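Local coordinates for protein UDP-N-acetylglucosamine 3-dehydrogenase (PDB 7BVJ) that catalyses the NAD(+)-dependent oxidation of the glucosamine 3-position of UDP-N-acetylglucosamine to a ketone, a step in lipid A biosynthesis, at residues R221-I224 with R229-S232. Sequence-based numbering, arbitrary orientation.
With F8U ((2R,3R)-2,3-bis(oxidanyl)butane-1,4-disulfonic acid), chain F.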
# COMPACT_ATOMS: atom_id res chain seq x y z
N ARG A 221 11.80 -0.10 8.55
CA ARG A 221 12.22 1.14 9.17
C ARG A 221 12.29 2.26 8.14
O ARG A 221 12.46 2.01 6.94
CB ARG A 221 13.55 0.95 9.89
CG ARG A 221 13.45 -0.06 11.04
CD ARG A 221 14.70 -0.10 11.91
NE ARG A 221 15.93 -0.14 11.12
CZ ARG A 221 16.67 -1.23 10.93
NH1 ARG A 221 16.30 -2.39 11.47
NH2 ARG A 221 17.77 -1.16 10.20
N MET A 222 12.12 3.50 8.62
CA MET A 222 12.27 4.69 7.79
C MET A 222 12.80 5.84 8.63
O MET A 222 12.20 6.22 9.64
CB MET A 222 10.95 5.12 7.14
CG MET A 222 11.09 6.35 6.22
SD MET A 222 9.55 6.84 5.41
CE MET A 222 9.51 5.68 4.07
N ARG A 223 13.93 6.40 8.21
CA ARG A 223 14.43 7.64 8.76
C ARG A 223 14.11 8.78 7.79
O ARG A 223 14.17 8.61 6.56
CB ARG A 223 15.93 7.52 9.04
CG ARG A 223 16.19 6.59 10.22
CD ARG A 223 17.66 6.17 10.36
NE ARG A 223 18.16 5.44 9.19
CZ ARG A 223 17.93 4.14 8.94
NH1 ARG A 223 17.20 3.40 9.77
NH2 ARG A 223 18.43 3.60 7.86
N ILE A 224 13.70 9.91 8.35
CA ILE A 224 13.19 11.04 7.59
C ILE A 224 13.87 12.31 8.09
O ILE A 224 13.92 12.55 9.31
CB ILE A 224 11.66 11.15 7.73
CG1 ILE A 224 10.99 9.78 7.48
CG2 ILE A 224 11.13 12.21 6.81
CD1 ILE A 224 9.48 9.82 7.54
N ARG A 229 14.52 18.67 11.74
CA ARG A 229 13.97 17.53 12.46
C ARG A 229 14.53 16.24 11.89
O ARG A 229 14.93 16.17 10.73
CB ARG A 229 12.44 17.47 12.39
CG ARG A 229 11.75 18.26 13.46
CD ARG A 229 10.39 18.76 13.01
NE ARG A 229 10.18 20.15 13.44
CZ ARG A 229 10.11 20.54 14.71
NH1 ARG A 229 10.23 19.67 15.71
NH2 ARG A 229 9.91 21.83 14.99
N TYR A 230 14.51 15.20 12.72
CA TYR A 230 14.82 13.85 12.28
C TYR A 230 13.79 12.90 12.88
O TYR A 230 13.66 12.81 14.10
CB TYR A 230 16.24 13.48 12.70
CG TYR A 230 16.59 12.01 12.82
CD1 TYR A 230 16.53 11.36 14.05
CD2 TYR A 230 17.05 11.29 11.72
CE1 TYR A 230 16.88 10.03 14.18
CE2 TYR A 230 17.41 9.96 11.84
CZ TYR A 230 17.33 9.33 13.08
OH TYR A 230 17.69 8.01 13.21
N ALA A 231 13.05 12.20 12.02
CA ALA A 231 12.07 11.21 12.46
C ALA A 231 12.58 9.81 12.14
O ALA A 231 12.97 9.53 11.00
CB ALA A 231 10.72 11.45 11.79
N SER A 232 12.59 8.94 13.14
CA SER A 232 12.92 7.53 12.97
C SER A 232 11.67 6.72 13.27
O SER A 232 11.09 6.85 14.36
CB SER A 232 14.09 7.13 13.86
OG SER A 232 14.55 5.82 13.58
C01 F8U F . 20.95 4.35 11.31
C02 F8U F . 21.01 3.55 12.61
C03 F8U F . 19.87 3.68 13.62
C04 F8U F . 19.01 4.93 13.56
O06 F8U F . 17.94 4.18 16.07
O07 F8U F . 17.56 6.34 15.41
O08 F8U F . 16.49 4.42 14.32
O09 F8U F . 20.44 3.66 14.88
O10 F8U F . 21.01 2.20 12.29
O12 F8U F . 22.84 6.43 11.09
O13 F8U F . 20.70 7.06 10.63
O14 F8U F . 21.19 6.42 12.96
S05 F8U F . 17.72 4.98 14.84
S11 F8U F . 21.45 6.10 11.52
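I224 and A231 form a hydrogen-bonded antiparallel pair, I224 N reaching A231 O at 2.8 Å and A231 N returning to I224 O at 2.9 Å, in the beta hairpin of strands 219-225 and 229-234. This hairpin belongs to the mixed sheet of the C-terminal domain of the Gfo/Idh/MocA family. On the face that carries I224 and A231, the small methyl of A231 lies 4.2 Å from CB of I224, and the branched isoleucine suits a buried place against L172 of helix 157-173. The face of R223, Y230 and S232 carries the groups that meet the bound disulfonate. R223 pairs there with S232 without hydrogen bonds, and its aliphatic part runs alongside Y230, CD lying 3.4 Å from the phenol OH; guanidinium and ring planes are 36° apart. A bend at chi3 (-61°) turns the guanidinium so that C01 of the disulfonate lies over one face near the rim, while NH2 makes a salt bridge to E143 on the adjacent strand 139-147. A leucine in place of R223 would probably leave E143 without one of its cationic partners and strip a positive charge from beside the sulfonate that holds O13. Y230 and S232 supply hydroxyl donors to the other sulfonate: S232 OG, turned toward it by chi1 of -172°, donates to O08 over an unusually short distance whose exact length is doubtful, and Y230 OH gives a hydrogen bond to O07 at the edge of its ring, 2.8 Å away.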